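PDB 3SZV: pyroglutatmate porin OpdO, which forms a beta-barrel channel of the outer membrane and probably serves as a porin, as in the OprD family of carboxylate channels. Local coordinates for residues Leu150-Glu155 and Thr160-His165; Asp198-Leu201 and Leu205-Ser208. One frame throughout, in Å; residues are numbered along the deposited sequence.

Interaction 1 (Leu150-Glu155 and Thr160-His165). With C8E ((hydroxyethyloxy)tri(ethyloxy)octane), chain I; C8E ((hydroxyethyloxy)tri(ethyloxy)octane), chain F.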
loop_
_atom_site.group_PDB
_atom_site.type_symbol
_atom_site.label_atom_id
_atom_site.label_comp_id
_atom_site.label_asym_id
_atom_site.label_seq_id
_atom_site.Cartn_x
_atom_site.Cartn_y
_atom_site.Cartn_z
ATOM N N LEU A 150 6.578 14.157 -5.442
ATOM C CA LEU A 150 6.642 13.691 -4.059
ATOM C C LEU A 150 7.924 14.201 -3.428
ATOM O O LEU A 150 9.018 13.989 -3.954
ATOM C CB LEU A 150 6.603 12.157 -4.002
ATOM C CG LEU A 150 6.891 11.510 -2.647
ATOM C CD1 LEU A 150 5.771 11.803 -1.654
ATOM C CD2 LEU A 150 7.088 9.995 -2.800
ATOM N N LEU A 151 7.784 14.893 -2.304
ATOM C CA LEU A 151 8.922 15.451 -1.590
ATOM C C LEU A 151 9.058 14.780 -0.236
ATOM O O LEU A 151 8.072 14.631 0.492
ATOM C CB LEU A 151 8.743 16.963 -1.420
ATOM C CG LEU A 151 9.839 17.715 -0.666
ATOM C CD1 LEU A 151 11.192 17.608 -1.370
ATOM C CD2 LEU A 151 9.424 19.169 -0.500
ATOM N N ASP A 152 10.277 14.389 0.111
ATOM C CA ASP A 152 10.564 13.723 1.376
ATOM C C ASP A 152 11.715 14.461 2.044
ATOM O O ASP A 152 12.816 14.500 1.507
ATOM C CB ASP A 152 10.949 12.261 1.116
ATOM C CG ASP A 152 11.063 11.444 2.389
ATOM O OD1 ASP A 152 11.833 11.825 3.295
ATOM O OD2 ASP A 152 10.385 10.404 2.487
ATOM N N VAL A 153 11.460 15.063 3.202
ATOM C CA VAL A 153 12.428 15.912 3.885
ATOM C C VAL A 153 12.785 15.312 5.239
ATOM O O VAL A 153 11.920 15.199 6.121
ATOM C CB VAL A 153 11.851 17.335 4.101
ATOM C CG1 VAL A 153 12.772 18.186 4.975
ATOM C CG2 VAL A 153 11.597 18.019 2.755
ATOM N N GLN A 154 14.048 14.931 5.418
ATOM C CA GLN A 154 14.501 14.339 6.675
ATOM C C GLN A 154 15.695 15.101 7.237
ATOM O O GLN A 154 16.782 14.550 7.423
ATOM C CB GLN A 154 14.812 12.847 6.493
ATOM C CG GLN A 154 13.553 12.033 6.191
ATOM C CD GLN A 154 13.810 10.548 6.030
ATOM O OE1 GLN A 154 14.432 9.918 6.883
ATOM N NE2 GLN A 154 13.311 9.977 4.937
ATOM N N GLU A 155 15.474 16.381 7.511
ATOM C CA GLU A 155 16.539 17.271 7.960
ATOM C C GLU A 155 16.553 17.461 9.477
ATOM O O GLU A 155 17.570 17.854 10.054
ATOM C CB GLU A 155 16.404 18.640 7.285
ATOM C CG GLU A 155 16.402 18.608 5.768
ATOM C CD GLU A 155 17.732 18.192 5.179
ATOM O OE1 GLU A 155 17.720 17.650 4.054
ATOM O OE2 GLU A 155 18.780 18.408 5.825
ATOM N N THR A 160 10.205 13.162 9.906
ATOM C CA THR A 160 10.052 13.014 8.474
ATOM C C THR A 160 8.888 13.864 8.015
ATOM O O THR A 160 7.781 13.737 8.545
ATOM C CB THR A 160 9.782 11.556 8.101
ATOM O OG1 THR A 160 10.886 10.759 8.540
ATOM C CG2 THR A 160 9.605 11.392 6.589
ATOM N N LEU A 161 9.134 14.755 7.065
ATOM C CA LEU A 161 8.081 15.551 6.462
ATOM C C LEU A 161 7.911 15.117 5.022
ATOM O O LEU A 161 8.897 14.962 4.301
ATOM C CB LEU A 161 8.426 17.038 6.520
ATOM C CG LEU A 161 8.612 17.647 7.904
ATOM C CD1 LEU A 161 9.192 19.050 7.773
ATOM C CD2 LEU A 161 7.282 17.674 8.631
ATOM N N ARG A 162 6.675 14.866 4.616
ATOM C CA ARG A 162 6.408 14.471 3.237
ATOM C C ARG A 162 5.283 15.295 2.666
ATOM O O ARG A 162 4.407 15.776 3.390
ATOM C CB ARG A 162 6.055 12.992 3.147
ATOM C CG ARG A 162 7.260 12.063 3.290
ATOM C CD ARG A 162 6.820 10.604 3.272
ATOM N NE ARG A 162 6.001 10.297 4.441
ATOM C CZ ARG A 162 5.248 9.205 4.565
ATOM N NH1 ARG A 162 5.196 8.329 3.562
ATOM N NH2 ARG A 162 4.547 9.001 5.686
ATOM N N GLY A 163 5.301 15.469 1.357
ATOM C CA GLY A 163 4.187 16.106 0.689
ATOM C C GLY A 163 4.142 15.646 -0.746
ATOM O O GLY A 163 5.164 15.253 -1.312
ATOM N N ALA A 164 2.958 15.686 -1.341
ATOM C CA ALA A 164 2.829 15.308 -2.736
ATOM C C ALA A 164 1.718 16.080 -3.414
ATOM O O ALA A 164 0.728 16.486 -2.772
ATOM C CB ALA A 164 2.573 13.804 -2.863
ATOM N N HIS A 165 1.902 16.281 -4.713
ATOM C CA HIS A 165 0.844 16.700 -5.615
ATOM C C HIS A 165 0.736 15.637 -6.695
ATOM O O HIS A 165 1.689 15.427 -7.449
ATOM C CB HIS A 165 1.162 18.048 -6.252
ATOM C CG HIS A 165 0.217 18.413 -7.350
ATOM N ND1 HIS A 165 -1.065 18.856 -7.107
ATOM C CD2 HIS A 165 0.353 18.371 -8.696
ATOM C CE1 HIS A 165 -1.673 19.085 -8.258
ATOM N NE2 HIS A 165 -0.835 18.797 -9.238
HETATM C C4 C8E I . -9.465 17.589 6.498
HETATM C C5 C8E I . -8.671 18.745 5.898
HETATM C C6 C8E I . -7.741 18.221 4.810
HETATM C C7 C8E I . -7.620 19.186 3.644
HETATM C C8 C8E I . -6.749 20.396 3.952
HETATM O O9 C8E I . -6.033 20.763 2.788
HETATM C C10 C8E I . -5.096 19.788 2.381
HETATM C C11 C8E I . -3.761 20.516 2.306
HETATM O O12 C8E I . -2.669 19.685 2.002
HETATM C C13 C8E I . -1.615 20.472 1.490
HETATM C C14 C8E I . -0.781 19.707 0.470
HETATM O O15 C8E I . 0.404 20.432 0.227
HETATM C C16 C8E I . 0.910 20.268 -1.078
HETATM C C17 C8E I . 2.153 19.377 -1.018
HETATM O O18 C8E I . 2.806 19.315 -2.268
HETATM C C19 C8E I . 4.197 19.544 -2.175
HETATM C C20 C8E I . 4.953 18.398 -2.843
HETATM O O21 C8E I . 5.599 18.868 -4.007
HETATM C C13 C8E F . 14.031 21.270 1.505
HETATM C C14 C8E F . 15.551 21.271 1.419
HETATM O O15 C8E F . 16.065 21.218 2.730
HETATM C C16 C8E F . 17.207 22.028 2.926
HETATM C C17 C8E F . 18.402 21.137 3.239
HETATM O O18 C8E F . 19.590 21.895 3.126
HETATM C C19 C8E F . 20.239 22.126 4.356
HETATM C C20 C8E F . 21.710 21.744 4.215
HETATM O O21 C8E F . 22.293 21.578 5.489
HETATM O O HOH W 1 14.048 10.936 9.738
#
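L151 and V153 pair with G163 and L161 in the antiparallel hairpin of strands 149-156 and 159-170, part of the wall of an OprD-type porin barrel. Four backbone hydrogen bonds join the segments. L151 N gives a nearly straight bond to G163 O (2.8 Å, 178°), and G163 N returns one to L151 O; V153 N to L161 O (2.8 Å) and L161 N to V153 O (3.0 Å) repeat the exchange. CA-H...O contacts fill the pairs between, the shortest from R162 CA to L151 O (3.2 Å).

Side chains alternate between two faces. On that of L151, V153 and L161, V153 CB and L161 CB meet at 4.2 Å. One detergent molecule lies by G163, its C20 3.5 Å from G163 O and its C17 close to where a side chain would begin; another lies by the E155 carboxylate. On the other face, L150 CD1 touches A164 CB, while D152 and R162 lie side by side, the carboxylate and guanidinium planes 47° apart. D152 OD2 meets the aliphatic CG of R162 rather than its charged end, which goes on to K130 O and D198. Q154, extended beyond CG, holds a water that weakly bonds T160 OG1, and its amide turns back along its own strand: NE2 donates to D152 OD1 at 2.9 Å from the syn side, 29° out of the carboxylate plane.

Interaction 2 (Asp198-Leu201 and Leu205-Ser208); sequences DYRL and LTAS. With C8E ((hydroxyethyloxy)tri(ethyloxy)octane), chain B.
A beta hairpin of strands 186-200 and 205-214 in the porin barrel closes here, just before its short turn, with Y199 and A207 as the hydrogen-bonded pair. Y199 N donates to A207 O and A207 N to Y199 O, both at 2.8 Å. Nearer the turn the pairing weakens: L201 N reaches L205 O at 2.9 Å, but the angle at hydrogen is only 122°.

D198, S208, R200 and T206 share one face. S208 OG donates a short bond to D198 OD1 (2.6 Å), using the anti lone pair of that oxygen. With D198 CG anti to its carbonyl carbon (chi1 -53°), the carboxylate stands beside the serine; H210 NE2 also bonds OD1, and R162 forms a salt bridge with OD2. Both carboxylate oxygens are thus held, and the nearby arginine would tend to favour the charged form. R200 and T206 cross obliquely, R200 CG lying 3.7 Å from T206 OG1. A water in the guanidinium plane accepts from R200 NE and also bonds T206 OG1, while NH2 goes to P203 O in the turn.

Apolar contacts lie on the side of A207. L201 CD1 touches both L205 CD2 (3.9 Å) and A207 CB, and L205 also packs on L225 and H227 of strand 218-230. A detergent molecule passes along Y199 CB and A207 CB, its O18 3.5 Å from the latter. An apolar, detergent-contacting face alternating with a polar one is consistent with the membrane-facing and lumen-facing sides of an outer-membrane beta-barrel hairpin.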
loop_
_atom_site.group_PDB
_atom_site.type_symbol
_atom_site.label_atom_id
_atom_site.label_comp_id
_atom_site.label_asym_id
_atom_site.label_seq_id
_atom_site.Cartn_x
_atom_site.Cartn_y
_atom_site.Cartn_z
ATOM N N ASP A 198 5.849 12.759 10.415
ATOM C CA ASP A 198 5.958 11.621 11.315
ATOM C C ASP A 198 7.115 11.956 12.246
ATOM O O ASP A 198 8.256 12.134 11.800
ATOM C CB ASP A 198 6.244 10.341 10.532
ATOM C CG ASP A 198 5.250 10.116 9.415
ATOM O OD1 ASP A 198 4.043 9.978 9.705
ATOM O OD2 ASP A 198 5.693 10.057 8.239
ATOM N N TYR A 199 6.806 12.089 13.534
ATOM C CA TYR A 199 7.754 12.618 14.495
ATOM C C TYR A 199 8.022 11.643 15.630
ATOM O O TYR A 199 7.098 11.260 16.361
ATOM C CB TYR A 199 7.262 13.962 15.057
ATOM C CG TYR A 199 8.251 14.546 16.039
ATOM C CD1 TYR A 199 9.596 14.615 15.717
ATOM C CD2 TYR A 199 7.858 14.995 17.291
ATOM C CE1 TYR A 199 10.526 15.124 16.601
ATOM C CE2 TYR A 199 8.792 15.511 18.193
ATOM C CZ TYR A 199 10.124 15.570 17.834
ATOM O OH TYR A 199 11.073 16.074 18.705
ATOM N N ARG A 200 9.282 11.245 15.779
ATOM C CA ARG A 200 9.670 10.392 16.892
ATOM C C ARG A 200 9.811 11.230 18.165
ATOM O O ARG A 200 10.837 11.876 18.388
ATOM C CB ARG A 200 10.956 9.632 16.552
ATOM C CG ARG A 200 10.820 8.841 15.249
ATOM C CD ARG A 200 12.052 8.012 14.964
ATOM N NE ARG A 200 12.201 6.943 15.945
ATOM C CZ ARG A 200 13.234 6.111 15.984
ATOM N NH1 ARG A 200 14.217 6.236 15.100
ATOM N NH2 ARG A 200 13.284 5.164 16.909
ATOM N N LEU A 201 8.750 11.242 18.968
ATOM C CA LEU A 201 8.741 11.985 20.236
ATOM C C LEU A 201 9.766 11.409 21.195
ATOM O O LEU A 201 10.378 12.135 21.976
ATOM C CB LEU A 201 7.355 11.911 20.875
ATOM C CG LEU A 201 6.153 12.311 20.019
ATOM C CD1 LEU A 201 4.877 12.236 20.839
ATOM C CD2 LEU A 201 6.346 13.708 19.476
ATOM N N LEU A 205 8.147 6.079 20.622
ATOM C CA LEU A 205 6.837 6.666 20.355
ATOM C C LEU A 205 6.884 7.652 19.198
ATOM O O LEU A 205 7.658 8.612 19.223
ATOM C CB LEU A 205 6.326 7.378 21.613
ATOM C CG LEU A 205 4.932 7.991 21.538
ATOM C CD1 LEU A 205 3.880 6.900 21.382
ATOM C CD2 LEU A 205 4.672 8.828 22.790
ATOM N N THR A 206 6.064 7.398 18.182
ATOM C CA THR A 206 6.022 8.225 16.976
ATOM C C THR A 206 4.617 8.764 16.722
ATOM O O THR A 206 3.655 7.998 16.661
ATOM C CB THR A 206 6.481 7.413 15.750
ATOM O OG1 THR A 206 7.798 6.930 16.000
ATOM C CG2 THR A 206 6.510 8.286 14.502
ATOM N N ALA A 207 4.519 10.077 16.580
ATOM C CA ALA A 207 3.249 10.753 16.354
ATOM C C ALA A 207 3.197 11.209 14.909
ATOM O O ALA A 207 4.188 11.724 14.388
ATOM C CB ALA A 207 3.132 11.952 17.277
ATOM N N SER A 208 2.046 11.042 14.269
ATOM C CA SER A 208 1.910 11.410 12.865
ATOM C C SER A 208 0.683 12.272 12.644
ATOM O O SER A 208 -0.360 12.059 13.266
ATOM C CB SER A 208 1.819 10.160 11.991
ATOM O OG SER A 208 3.039 9.420 12.050
HETATM C C3 C8E B . -1.505 20.541 4.906
HETATM C C4 C8E B . -0.428 20.873 5.932
HETATM C C5 C8E B . -0.397 19.843 7.056
HETATM C C6 C8E B . 0.862 20.000 7.899
HETATM C C7 C8E B . 1.426 18.642 8.282
HETATM C C8 C8E B . 1.426 18.434 9.790
HETATM O O9 C8E B . 2.759 18.352 10.239
HETATM C C10 C8E B . 2.838 18.179 11.636
HETATM C C11 C8E B . 3.502 16.826 11.875
HETATM O O12 C8E B . 4.119 16.765 13.142
HETATM C C13 C8E B . 4.152 15.443 13.634
HETATM C C14 C8E B . 3.584 15.384 15.044
HETATM O O15 C8E B . 2.214 15.090 14.938
HETATM C C16 C8E B . 1.426 15.680 15.944
HETATM C C17 C8E B . 0.176 14.820 16.078
HETATM O O18 C8E B . 0.296 13.913 17.149
HETATM C C19 C8E B . -0.962 13.363 17.471
HETATM C C20 C8E B . -0.812 11.962 18.048
HETATM O O21 C8E B . -1.962 11.679 18.815
HETATM O O HOH W 2 9.902 6.496 17.710
#

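Interactions 1 and 2 are successive hairpins of the barrel wall, their centres about 15 Å apart, joined because strands 159-170 and 186-200 are neighbours. T160 O and D198 N, 2.9 Å apart, probably form a hydrogen bond that continues the backbone pairing from one hairpin to the next. The side chains join them too: R162 NH2 of interaction 1 forms a salt bridge with D198 OD2 of interaction 2 at 3.0 Å. The D198 carboxylate is therefore shared, OD1 serving its own hairpin and OD2 the neighbouring one. Separate detergent molecules lie along both contacts, consistent with one face of each hairpin belonging to the membrane-facing surface.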